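Local coordinates for protein D-glycero-D-manno-heptose 1-phosphate kinase (Bacteroides thetaiotaomicron, PDB 3K85) that probably phosphorylates a sugar phosphate with ATP, as a kinase of the GHMP family, at residues Leu185-Ile191 against Lys243-Gly249; Ala164-Phe169 against Phe331-Ala336; Val283-Ala287 against Ala318-Leu322. One frame throughout, in Å; residues are numbered along the deposited sequence.

Contact 1 (Leu185-Ile191 against Lys243-Gly249); sequences LKMKRWI and KLALLKG
The backbones come closest where Ile191 passes Gly249, CA to CA 5.1 Å, while Met187 and Leu247 stand farther apart. Ile191 is in the first turn of helix 189-197. Gly249, with positive phi, is the C-prime residue of the Schellman motif that closes helix 230-246. A side chain at this glycine would clash with the ring of Trp190 and with the carbonyl before it. CG2 of Ile191 lies against Leu246 O at 3.2 Å, and its CD1 reaches Leu247 O at 3.5 Å, so the branched chain packs on the carbonyl end of the helix. Trp190 folds back over Ile191. Its CG stands between the backbone N and the carbonyl carbon (chi1 79°), which brings Trp190 CH2 to 3.7 Å from Gly249 CA. CG1 of Ile191 lies over the centre of one face of the indole. Met187, a selenomethionine, bends at chi2 and chi3. Met187 SE meets Leu247 CD2 at 3.9 Å, the side chains crossing at about a right angle, and Met187 CE touches Leu246 O. CD1 of Leu185 touches both Leu247 CD2 and Lys243 CG, 4.1 Å from each. One water bridges the segments, accepting from Lys188 NZ and donating to Leu247 O. The amine of Lys243 bonds to Asn183 of the second subunit and makes a cation-pi contact with Tyr171. Within the chain, Leu246 also touches Leu195 of helix 189-197 and Phe254 of helix 251-264. The contact thus joins the end of strand 179-185 and the start of helix 189-197 to the end of helix 230-246, beside the second subunit.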
ATOM      1  N   LEU A 185      -0.510  -2.886  -0.162  1.00 25.11           N
ATOM      2  CA  LEU A 185      -1.229  -1.982   0.737  1.00 27.65           C
ATOM      3  C   LEU A 185      -0.584  -1.724   2.102  1.00 29.46           C
ATOM      4  O   LEU A 185      -0.262  -2.667   2.822  1.00 31.56           O
ATOM      5  CB  LEU A 185      -2.650  -2.506   0.983  1.00 27.47           C
ATOM      6  CG  LEU A 185      -3.588  -2.805  -0.189  1.00 28.68           C
ATOM      7  CD1 LEU A 185      -4.893  -3.383   0.371  1.00 28.91           C
ATOM      8  CD2 LEU A 185      -3.866  -1.539  -0.985  1.00 29.06           C
ATOM      9  N   LYS A 186      -0.401  -0.451   2.460  1.00 30.31           N
ATOM     10  CA  LYS A 186       0.133  -0.114   3.778  1.00 31.65           C
ATOM     11  C   LYS A 186      -1.036  -0.311   4.734  1.00 31.21           C
ATOM     12  O   LYS A 186      -2.082   0.297   4.556  1.00 33.00           O
ATOM     13  CB  LYS A 186       0.559   1.358   3.881  1.00 32.83           C
ATOM     14  CG  LYS A 186       1.826   1.741   3.159  1.00 34.72           C
ATOM     15  CD  LYS A 186       2.438   3.020   3.743  1.00 36.31           C
ATOM     16  CE  LYS A 186       1.434   4.161   3.814  1.00 38.18           C
ATOM     17  NZ  LYS A 186       2.094   5.452   4.111  1.00 36.09           N
HETATM   18  N   MSE A 187      -0.885  -1.155   5.741  1.00 31.28           N
HETATM   19  CA  MSE A 187      -1.983  -1.345   6.673  1.00 33.18           C
HETATM   20  C   MSE A 187      -1.678  -0.680   8.007  1.00 32.01           C
HETATM   21  O   MSE A 187      -0.647  -0.955   8.615  1.00 31.62           O
HETATM   22  CB  MSE A 187      -2.260  -2.836   6.881  1.00 36.92           C
HETATM   23  CG  MSE A 187      -2.945  -3.517   5.705  1.00 46.57           C
HETATM   24 SE   MSE A 187      -4.792  -2.922   5.366  1.00 61.35          SE
HETATM   25  CE  MSE A 187      -5.627  -3.690   6.925  1.00 54.73           C
ATOM     26  N   LYS A 188      -2.556   0.214   8.450  1.00 30.88           N
ATOM     27  CA  LYS A 188      -2.360   0.864   9.741  1.00 32.89           C
ATOM     28  C   LYS A 188      -2.191  -0.214  10.826  1.00 30.09           C
ATOM     29  O   LYS A 188      -2.910  -1.207  10.843  1.00 28.60           O
ATOM     30  CB  LYS A 188      -3.547   1.782  10.061  1.00 36.24           C
ATOM     31  CG  LYS A 188      -3.612   3.006   9.145  1.00 42.65           C
ATOM     32  CD  LYS A 188      -4.280   4.199   9.816  1.00 47.75           C
ATOM     33  CE  LYS A 188      -5.789   3.994   9.999  1.00 52.06           C
ATOM     34  NZ  LYS A 188      -6.549   4.034   8.708  1.00 53.26           N
ATOM     35  N   ARG A 189      -1.231  -0.025  11.721  1.00 28.31           N
ATOM     36  CA  ARG A 189      -0.966  -1.009  12.761  1.00 27.75           C
ATOM     37  C   ARG A 189      -2.181  -1.411  13.599  1.00 26.68           C
ATOM     38  O   ARG A 189      -2.341  -2.590  13.930  1.00 28.01           O
ATOM     39  CB  ARG A 189       0.151  -0.520  13.700  1.00 29.37           C
ATOM     40  CG  ARG A 189       0.500  -1.546  14.775  1.00 31.52           C
ATOM     41  CD  ARG A 189       1.494  -1.018  15.789  1.00 34.36           C
ATOM     42  NE  ARG A 189       0.961   0.103  16.558  1.00 35.12           N
ATOM     43  CZ  ARG A 189       1.631   0.727  17.523  1.00 37.30           C
ATOM     44  NH1 ARG A 189       2.864   0.336  17.835  1.00 35.45           N
ATOM     45  NH2 ARG A 189       1.070   1.739  18.178  1.00 37.29           N
ATOM     46  N   TRP A 190      -3.032  -0.454  13.947  1.00 22.64           N
ATOM     47  CA  TRP A 190      -4.188  -0.783  14.756  1.00 22.46           C
ATOM     48  C   TRP A 190      -5.200  -1.676  14.044  1.00 21.51           C
ATOM     49  O   TRP A 190      -5.921  -2.433  14.688  1.00 21.41           O
ATOM     50  CB  TRP A 190      -4.877   0.485  15.265  1.00 22.43           C
ATOM     51  CG  TRP A 190      -5.744   1.176  14.262  1.00 25.05           C
ATOM     52  CD1 TRP A 190      -5.407   2.243  13.489  1.00 25.75           C
ATOM     53  CD2 TRP A 190      -7.110   0.868  13.947  1.00 25.89           C
ATOM     54  NE1 TRP A 190      -6.472   2.625  12.715  1.00 26.77           N
ATOM     55  CE2 TRP A 190      -7.533   1.798  12.975  1.00 28.63           C
ATOM     56  CE3 TRP A 190      -8.014  -0.103  14.389  1.00 24.37           C
ATOM     57  CZ2 TRP A 190      -8.830   1.788  12.437  1.00 27.47           C
ATOM     58  CZ3 TRP A 190      -9.304  -0.115  13.849  1.00 25.44           C
ATOM     59  CH2 TRP A 190      -9.696   0.825  12.887  1.00 26.44           C
ATOM     60  N   ILE A 191      -5.262  -1.596  12.720  1.00 22.32           N
ATOM     61  CA  ILE A 191      -6.197  -2.436  11.961  1.00 22.50           C
ATOM     62  C   ILE A 191      -5.662  -3.867  11.975  1.00 22.24           C
ATOM     63  O   ILE A 191      -6.410  -4.837  12.143  1.00 22.23           O
ATOM     64  CB  ILE A 191      -6.332  -1.940  10.492  1.00 22.49           C
ATOM     65  CG1 ILE A 191      -7.046  -0.586  10.478  1.00 18.57           C
ATOM     66  CG2 ILE A 191      -7.081  -2.962   9.644  1.00 19.02           C
ATOM     67  CD1 ILE A 191      -7.087   0.048   9.112  1.00 18.20           C
ATOM     68  N   LYS A 243     -11.504  -5.435   0.606  1.00 32.19           N
ATOM     69  CA  LYS A 243     -10.436  -4.442   0.620  1.00 32.29           C
ATOM     70  C   LYS A 243     -10.954  -3.184   1.296  1.00 33.02           C
ATOM     71  O   LYS A 243     -10.384  -2.701   2.280  1.00 32.58           O
ATOM     72  CB  LYS A 243      -9.989  -4.086  -0.798  1.00 30.69           C
ATOM     73  CG  LYS A 243      -8.845  -3.081  -0.821  1.00 29.98           C
ATOM     74  CD  LYS A 243      -8.503  -2.631  -2.225  1.00 28.68           C
ATOM     75  CE  LYS A 243      -9.626  -1.810  -2.832  1.00 29.27           C
ATOM     76  NZ  LYS A 243      -9.201  -1.200  -4.118  1.00 31.69           N
ATOM     77  N   LEU A 244     -12.053  -2.670   0.761  1.00 33.20           N
ATOM     78  CA  LEU A 244     -12.666  -1.462   1.275  1.00 34.67           C
ATOM     79  C   LEU A 244     -13.113  -1.571   2.743  1.00 35.07           C
ATOM     80  O   LEU A 244     -13.153  -0.570   3.459  1.00 32.75           O
ATOM     81  CB  LEU A 244     -13.836  -1.070   0.373  1.00 37.42           C
ATOM     82  CG  LEU A 244     -14.653   0.156   0.783  1.00 43.28           C
ATOM     83  CD1 LEU A 244     -13.742   1.375   0.974  1.00 43.40           C
ATOM     84  CD2 LEU A 244     -15.723   0.413  -0.280  1.00 45.58           C
ATOM     85  N   ALA A 245     -13.438  -2.781   3.196  1.00 33.64           N
ATOM     86  CA  ALA A 245     -13.857  -2.973   4.579  1.00 32.66           C
ATOM     87  C   ALA A 245     -12.655  -2.931   5.525  1.00 33.10           C
ATOM     88  O   ALA A 245     -12.674  -2.222   6.528  1.00 32.64           O
ATOM     89  CB  ALA A 245     -14.582  -4.302   4.727  1.00 35.17           C
ATOM     90  N   LEU A 246     -11.614  -3.692   5.202  1.00 31.72           N
ATOM     91  CA  LEU A 246     -10.415  -3.744   6.034  1.00 32.33           C
ATOM     92  C   LEU A 246      -9.558  -2.476   6.042  1.00 33.32           C
ATOM     93  O   LEU A 246      -8.817  -2.239   7.002  1.00 33.31           O
ATOM     94  CB  LEU A 246      -9.538  -4.922   5.626  1.00 31.90           C
ATOM     95  CG  LEU A 246     -10.047  -6.310   5.999  1.00 31.90           C
ATOM     96  CD1 LEU A 246      -8.973  -7.322   5.639  1.00 30.58           C
ATOM     97  CD2 LEU A 246     -10.359  -6.377   7.491  1.00 29.89           C
ATOM     98  N   LEU A 247      -9.630  -1.678   4.980  1.00 33.26           N
ATOM     99  CA  LEU A 247      -8.856  -0.446   4.929  1.00 34.33           C
ATOM    100  C   LEU A 247      -9.396   0.558   5.945  1.00 36.44           C
ATOM    101  O   LEU A 247      -8.703   1.504   6.327  1.00 37.03           O
ATOM    102  CB  LEU A 247      -8.910   0.172   3.532  1.00 35.16           C
ATOM    103  CG  LEU A 247      -8.090  -0.507   2.437  1.00 35.29           C
ATOM    104  CD1 LEU A 247      -8.245   0.272   1.138  1.00 36.25           C
ATOM    105  CD2 LEU A 247      -6.629  -0.580   2.856  1.00 34.21           C
ATOM    106  N   LYS A 248     -10.640   0.354   6.370  1.00 37.63           N
ATOM    107  CA  LYS A 248     -11.275   1.236   7.344  1.00 38.38           C
ATOM    108  C   LYS A 248     -11.295   0.597   8.739  1.00 36.68           C
ATOM    109  O   LYS A 248     -11.672   1.239   9.717  1.00 36.86           O
ATOM    110  CB  LYS A 248     -12.707   1.581   6.899  1.00 41.52           C
ATOM    111  CG  LYS A 248     -12.780   2.573   5.734  1.00 45.58           C
ATOM    112  CD  LYS A 248     -14.218   3.035   5.477  1.00 49.49           C
ATOM    113  CE  LYS A 248     -14.287   4.340   4.661  1.00 49.92           C
ATOM    114  NZ  LYS A 248     -13.813   4.204   3.248  1.00 50.94           N
ATOM    115  N   GLY A 249     -10.881  -0.665   8.819  1.00 34.11           N
ATOM    116  CA  GLY A 249     -10.854  -1.361  10.095  1.00 31.94           C
ATOM    117  C   GLY A 249     -12.199  -1.952  10.475  1.00 31.38           C
ATOM    118  O   GLY A 249     -12.419  -2.373  11.613  1.00 28.61           O
TER
HETATM  119  O   HOH W   1      -6.358   2.427   6.045  1.00 38.89           O

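Contact 2 (Ala164-Phe169 against Phe331-Ala336); sequences AAFGGF and FIDDGA
Ala336 N donates to Ala164 O, 2.9 Å away, with an N-H...O angle of 144°. The donor lies in the carbonyl plane. The helix carbonyl next along is served by water: one molecule donates to both Ala165 O and Ala336 O. Farther on, Gly168 N gives a weak bond to Ile332 O at 3.5 Å. Thr36 reinforces this place, since its OG1 is hydrogen-bonded to both Gly168 N and Ile332 O. Asp333 O is closer to Gly168 N, but at a poor angle. Gly167 CA meets Asp334 O in a CA-H...O contact of 3.5 Å. Helix 159-166 ends here, and its last turn runs into a double glycine with positive phi that leads into strand 169-175. The loop 331-336 lies along this turn before entering strand 337-340, which pairs with strand 4-15. Any side chain on Gly167 or Gly335 would clash with the facing backbone. The carboxylate of Asp333 forms a salt bridge with Lys186 of the second subunit, and Phe331 N bonds to Glu196. A water accepts from Phe169 N at 2.7 Å and probably donates to Asp333 OD1. The apolar end is an edge-to-face pair. Phe331 has CG anti to its carbonyl carbon (chi1 -73°), which turns its ring face to Phe169. CZ of Phe169 stands 3.6 Å above the centre of the Phe331 ring, the planes at 51°. With an alanine in place of Phe331, the edge of Phe169 would probably lose the face it rests on, opening a gap beside Leu195. Both rings touch Leu195 of helix 189-197.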
ATOM      1  N   ALA A 164       3.909 -14.804  -1.511  1.00 19.42           N
ATOM      2  CA  ALA A 164       5.184 -15.179  -0.921  1.00 18.44           C
ATOM      3  C   ALA A 164       6.320 -14.218  -1.243  1.00 19.12           C
ATOM      4  O   ALA A 164       7.096 -13.851  -0.356  1.00 19.24           O
ATOM      5  CB  ALA A 164       5.561 -16.594  -1.355  1.00 16.20           C
ATOM      6  N   ALA A 165       6.423 -13.808  -2.505  1.00 19.43           N
ATOM      7  CA  ALA A 165       7.496 -12.911  -2.921  1.00 21.53           C
ATOM      8  C   ALA A 165       7.308 -11.444  -2.533  1.00 22.44           C
ATOM      9  O   ALA A 165       8.289 -10.739  -2.270  1.00 22.70           O
ATOM     10  CB  ALA A 165       7.714 -13.027  -4.447  1.00 20.35           C
ATOM     11  N   PHE A 166       6.057 -10.990  -2.503  1.00 24.21           N
ATOM     12  CA  PHE A 166       5.755  -9.597  -2.172  1.00 23.88           C
ATOM     13  C   PHE A 166       5.602  -9.292  -0.686  1.00 23.10           C
ATOM     14  O   PHE A 166       6.183  -8.319  -0.210  1.00 23.42           O
ATOM     15  CB  PHE A 166       4.516  -9.139  -2.946  1.00 21.05           C
ATOM     16  CG  PHE A 166       4.795  -8.859  -4.399  1.00 24.88           C
ATOM     17  CD1 PHE A 166       5.042  -7.554  -4.841  1.00 23.51           C
ATOM     18  CD2 PHE A 166       4.849  -9.905  -5.326  1.00 22.31           C
ATOM     19  CE1 PHE A 166       5.334  -7.296  -6.187  1.00 23.96           C
ATOM     20  CE2 PHE A 166       5.139  -9.659  -6.669  1.00 22.78           C
ATOM     21  CZ  PHE A 166       5.383  -8.349  -7.104  1.00 23.93           C
ATOM     22  N   GLY A 167       4.829 -10.105   0.036  1.00 23.59           N
ATOM     23  CA  GLY A 167       4.640  -9.891   1.464  1.00 22.06           C
ATOM     24  C   GLY A 167       3.639  -8.807   1.816  1.00 24.47           C
ATOM     25  O   GLY A 167       3.348  -7.932   0.989  1.00 23.47           O
ATOM     26  N   GLY A 168       3.109  -8.875   3.040  1.00 24.60           N
ATOM     27  CA  GLY A 168       2.136  -7.902   3.531  1.00 23.30           C
ATOM     28  C   GLY A 168       0.698  -8.126   3.077  1.00 23.50           C
ATOM     29  O   GLY A 168       0.329  -9.242   2.719  1.00 22.45           O
ATOM     30  N   PHE A 169      -0.124  -7.073   3.137  1.00 22.33           N
ATOM     31  CA  PHE A 169      -1.514  -7.124   2.668  1.00 22.25           C
ATOM     32  C   PHE A 169      -1.492  -6.634   1.203  1.00 22.82           C
ATOM     33  O   PHE A 169      -1.156  -5.477   0.921  1.00 22.94           O
ATOM     34  CB  PHE A 169      -2.418  -6.198   3.490  1.00 21.88           C
ATOM     35  CG  PHE A 169      -2.795  -6.748   4.832  1.00 24.92           C
ATOM     36  CD1 PHE A 169      -4.095  -7.183   5.079  1.00 26.27           C
ATOM     37  CD2 PHE A 169      -1.848  -6.854   5.848  1.00 25.47           C
ATOM     38  CE1 PHE A 169      -4.440  -7.722   6.320  1.00 25.63           C
ATOM     39  CE2 PHE A 169      -2.186  -7.393   7.093  1.00 25.74           C
ATOM     40  CZ  PHE A 169      -3.480  -7.827   7.326  1.00 23.98           C
ATOM     41  N   PHE A 331       0.237 -11.509  11.378  1.00 25.67           N
ATOM     42  CA  PHE A 331       0.445 -11.052  10.015  1.00 25.33           C
ATOM     43  C   PHE A 331       1.868 -10.534   9.925  1.00 23.97           C
ATOM     44  O   PHE A 331       2.367  -9.930  10.872  1.00 23.95           O
ATOM     45  CB  PHE A 331      -0.532  -9.931   9.688  1.00 22.50           C
ATOM     46  CG  PHE A 331      -1.937 -10.400   9.493  1.00 21.08           C
ATOM     47  CD1 PHE A 331      -2.275 -11.179   8.390  1.00 21.63           C
ATOM     48  CD2 PHE A 331      -2.923 -10.064  10.407  1.00 19.42           C
ATOM     49  CE1 PHE A 331      -3.577 -11.615   8.197  1.00 19.17           C
ATOM     50  CE2 PHE A 331      -4.230 -10.492  10.230  1.00 21.88           C
ATOM     51  CZ  PHE A 331      -4.561 -11.268   9.123  1.00 21.66           C
ATOM     52  N   ILE A 332       2.534 -10.784   8.807  1.00 23.45           N
ATOM     53  CA  ILE A 332       3.896 -10.303   8.646  1.00 26.15           C
ATOM     54  C   ILE A 332       3.886  -9.436   7.388  1.00 28.53           C
ATOM     55  O   ILE A 332       3.314  -9.824   6.369  1.00 28.28           O
ATOM     56  CB  ILE A 332       4.899 -11.495   8.541  1.00 26.33           C
ATOM     57  CG1 ILE A 332       6.331 -10.975   8.446  1.00 27.54           C
ATOM     58  CG2 ILE A 332       4.583 -12.353   7.345  1.00 30.01           C
ATOM     59  CD1 ILE A 332       6.782 -10.193   9.683  1.00 29.15           C
ATOM     60  N   ASP A 333       4.496  -8.256   7.456  1.00 31.11           N
ATOM     61  CA  ASP A 333       4.488  -7.340   6.316  1.00 35.51           C
ATOM     62  C   ASP A 333       5.561  -7.540   5.259  1.00 35.81           C
ATOM     63  O   ASP A 333       5.471  -6.964   4.175  1.00 37.43           O
ATOM     64  CB  ASP A 333       4.561  -5.888   6.788  1.00 38.68           C
ATOM     65  CG  ASP A 333       4.347  -4.899   5.645  1.00 43.85           C
ATOM     66  OD1 ASP A 333       3.202  -4.798   5.154  1.00 44.40           O
ATOM     67  OD2 ASP A 333       5.324  -4.233   5.227  1.00 46.73           O
ATOM     68  N   ASP A 334       6.570  -8.347   5.561  1.00 34.98           N
ATOM     69  CA  ASP A 334       7.650  -8.578   4.615  1.00 35.55           C
ATOM     70  C   ASP A 334       7.456  -9.804   3.740  1.00 32.84           C
ATOM     71  O   ASP A 334       6.785 -10.756   4.117  1.00 34.79           O
ATOM     72  CB  ASP A 334       8.977  -8.693   5.367  1.00 40.89           C
ATOM     73  CG  ASP A 334       9.536  -7.343   5.768  1.00 46.00           C
ATOM     74  OD1 ASP A 334       8.733  -6.404   5.987  1.00 47.78           O
ATOM     75  OD2 ASP A 334      10.779  -7.227   5.874  1.00 48.93           O
ATOM     76  N   GLY A 335       8.048  -9.768   2.559  1.00 28.95           N
ATOM     77  CA  GLY A 335       7.958 -10.897   1.662  1.00 26.07           C
ATOM     78  C   GLY A 335       9.234 -11.700   1.809  1.00 23.92           C
ATOM     79  O   GLY A 335      10.028 -11.460   2.715  1.00 23.37           O
ATOM     80  N   ALA A 336       9.437 -12.644   0.906  1.00 24.41           N
ATOM     81  CA  ALA A 336      10.615 -13.495   0.926  1.00 24.99           C
ATOM     82  C   ALA A 336      11.919 -12.705   0.846  1.00 26.07           C
ATOM     83  O   ALA A 336      12.015 -11.709   0.131  1.00 25.72           O
ATOM     84  CB  ALA A 336      10.540 -14.482  -0.235  1.00 23.92           C
TER
HETATM   85  O   HOH W   2      10.035  -9.416  -0.590  1.00 45.63           O
HETATM   86  O   HOH W   3       0.846  -4.772   4.064  1.00 24.76           O

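Contact 3 (Val283-Ala287 against Ala318-Leu322)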
ATOM      1  N   VAL A 283     -17.794 -29.856  12.564  1.00 79.35           N
ATOM      2  CA  VAL A 283     -17.911 -29.865  14.018  1.00 77.50           C
ATOM      3  C   VAL A 283     -17.357 -28.523  14.498  1.00 76.34           C
ATOM      4  O   VAL A 283     -17.865 -27.926  15.452  1.00 76.01           O
ATOM      5  CB  VAL A 283     -17.095 -31.050  14.658  1.00 76.77           C
ATOM      6  CG1 VAL A 283     -15.599 -30.839  14.470  1.00 76.38           C
ATOM      7  CG2 VAL A 283     -17.424 -31.186  16.136  1.00 75.74           C
ATOM      8  N   ALA A 284     -16.331 -28.047  13.795  1.00 74.65           N
ATOM      9  CA  ALA A 284     -15.670 -26.789  14.112  1.00 72.64           C
ATOM     10  C   ALA A 284     -16.613 -25.590  14.072  1.00 71.71           C
ATOM     11  O   ALA A 284     -16.771 -24.894  15.079  1.00 71.92           O
ATOM     12  CB  ALA A 284     -14.501 -26.567  13.161  1.00 71.71           C
ATOM     13  N   THR A 285     -17.237 -25.344  12.923  1.00 70.00           N
ATOM     14  CA  THR A 285     -18.150 -24.208  12.801  1.00 69.03           C
ATOM     15  C   THR A 285     -19.283 -24.312  13.826  1.00 68.65           C
ATOM     16  O   THR A 285     -19.971 -23.327  14.104  1.00 68.77           O
ATOM     17  CB  THR A 285     -18.736 -24.097  11.361  1.00 69.04           C
ATOM     18  OG1 THR A 285     -17.667 -23.932  10.417  1.00 68.95           O
ATOM     19  CG2 THR A 285     -19.673 -22.896  11.245  1.00 68.19           C
ATOM     20  N   GLY A 286     -19.463 -25.506  14.392  1.00 68.74           N
ATOM     21  CA  GLY A 286     -20.495 -25.714  15.395  1.00 68.06           C
ATOM     22  C   GLY A 286     -20.327 -24.760  16.566  1.00 68.37           C
ATOM     23  O   GLY A 286     -21.312 -24.290  17.139  1.00 68.45           O
ATOM     24  N   ALA A 287     -19.074 -24.477  16.923  1.00 68.15           N
ATOM     25  CA  ALA A 287     -18.762 -23.555  18.011  1.00 67.83           C
ATOM     26  C   ALA A 287     -18.915 -22.111  17.514  1.00 68.29           C
ATOM     27  O   ALA A 287     -18.053 -21.594  16.799  1.00 67.59           O
ATOM     28  CB  ALA A 287     -17.344 -23.795  18.500  1.00 67.15           C
ATOM     29  N   ALA A 318     -12.696 -23.720  23.073  1.00 51.34           N
ATOM     30  CA  ALA A 318     -13.668 -24.708  22.640  1.00 51.48           C
ATOM     31  C   ALA A 318     -13.118 -25.548  21.498  1.00 53.10           C
ATOM     32  O   ALA A 318     -13.134 -26.778  21.570  1.00 53.04           O
ATOM     33  CB  ALA A 318     -14.946 -24.016  22.212  1.00 50.85           C
ATOM     34  N   LEU A 319     -12.627 -24.886  20.450  1.00 54.18           N
ATOM     35  CA  LEU A 319     -12.081 -25.593  19.296  1.00 56.21           C
ATOM     36  C   LEU A 319     -10.915 -26.518  19.653  1.00 59.01           C
ATOM     37  O   LEU A 319     -10.847 -27.646  19.157  1.00 58.60           O
ATOM     38  CB  LEU A 319     -11.639 -24.603  18.207  1.00 53.78           C
ATOM     39  CG  LEU A 319     -12.724 -23.810  17.463  1.00 53.48           C
ATOM     40  CD1 LEU A 319     -12.077 -22.883  16.443  1.00 50.91           C
ATOM     41  CD2 LEU A 319     -13.689 -24.760  16.768  1.00 52.21           C
ATOM     42  N   ASN A 320     -10.000 -26.053  20.505  1.00 61.78           N
ATOM     43  CA  ASN A 320      -8.858 -26.880  20.894  1.00 65.55           C
ATOM     44  C   ASN A 320      -9.331 -28.131  21.624  1.00 66.93           C
ATOM     45  O   ASN A 320      -8.592 -29.112  21.741  1.00 67.14           O
ATOM     46  CB  ASN A 320      -7.881 -26.101  21.779  1.00 67.40           C
ATOM     47  CG  ASN A 320      -6.985 -25.165  20.983  1.00 69.14           C
ATOM     48  OD1 ASN A 320      -7.442 -24.164  20.440  1.00 72.08           O
ATOM     49  ND2 ASN A 320      -5.702 -25.493  20.907  1.00 69.80           N
ATOM     50  N   ASN A 321     -10.565 -28.088  22.120  1.00 68.27           N
ATOM     51  CA  ASN A 321     -11.142 -29.231  22.812  1.00 70.40           C
ATOM     52  C   ASN A 321     -11.676 -30.217  21.787  1.00 71.43           C
ATOM     53  O   ASN A 321     -12.256 -31.243  22.140  1.00 72.39           O
ATOM     54  CB  ASN A 321     -12.272 -28.803  23.755  1.00 70.97           C
ATOM     55  CG  ASN A 321     -11.775 -28.501  25.160  1.00 71.23           C
ATOM     56  OD1 ASN A 321     -10.949 -29.235  25.710  1.00 70.63           O
ATOM     57  ND2 ASN A 321     -12.288 -27.427  25.754  1.00 71.70           N
ATOM     58  N   LEU A 322     -11.487 -29.890  20.513  1.00 72.16           N
ATOM     59  CA  LEU A 322     -11.917 -30.758  19.431  1.00 72.66           C
ATOM     60  C   LEU A 322     -10.749 -31.654  19.051  1.00 73.24           C
ATOM     61  O   LEU A 322      -9.705 -31.640  19.711  1.00 72.64           O
ATOM     62  CB  LEU A 322     -12.375 -29.938  18.222  1.00 73.54           C
ATOM     63  CG  LEU A 322     -13.866 -29.590  18.139  1.00 73.90           C
ATOM     64  CD1 LEU A 322     -14.343 -28.981  19.449  1.00 73.93           C
ATOM     65  CD2 LEU A 322     -14.094 -28.629  16.977  1.00 74.05           C
TER
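Leu322 N donates to Leu319 O at 2.7 Å. This backbone bond closes the turn that carries the two leucines of the contact. Just before it, Asn321 N bonds to Ala318 O at 2.9 Å, also spanning three residues, as helix 309-320 runs out. On the facing side, Ala287 N bonds to Ala284 O at 3.0 Å. Residues 283-286 have helical backbone angles without the regular bonds of a helix, so a helix-like turn meets the end of a true helix. No polar bond joins the two segments, and their side chains meet through methyl groups. Leu319 puts CD2 against the turn, 3.5 Å from Ala284 O. The same methyl touches CB of Ala284 and CB of Ala287, so one branch packs against two alanines. CG of Leu319 is anti to its carbonyl carbon (chi1 -69°), and from there the branch reaches the facing turn. Leu322 lies just past the helix. Leu322 CD2 meets Val283 CG1 tip to tip at 3.7 Å, and the same methyl lies 3.8 Å from Ala284 CA. At the other end of the contact, Ala287 CB faces Ala318 CB at 4.4 Å. The small residues probably let the two backbones come close, with the CA atoms of Ala284 and Leu319 6.4 Å apart. Behind them, Tyr202 of strand 199-202 is touched by Ala284, Leu319 and Leu322. Leu319 also packs on Phe305 of strand 303-306. Helix end and turn therefore share a surface on the three-stranded sheet. With no polar bond between the segments, their hold on each other probably rests on fit and on the burial of apolar surface.

Overall arrangement
Contacts 1 and 2 touch each other, and both reach the second subunit. Leu185 N probably bonds to Phe169 O, and Met187 packs on the Phe169 ring. Contact 1 includes the start of helix 189-197, and contact 2 packs on it. Contact 2 lies nearest the middle of the chain and is the most polar, with one sound and one weak direct backbone bond, and bridging waters. Contact 1 is mainly apolar, with one water bridge. Contact 3 is held by apolar packing and is peripheral, touching no other chain. Its nearest atoms are about 16 Å from contact 2. Each contact is partly buried. Along the sequence, contacts 1 and 3 both fall inside the loop closed by contact 2.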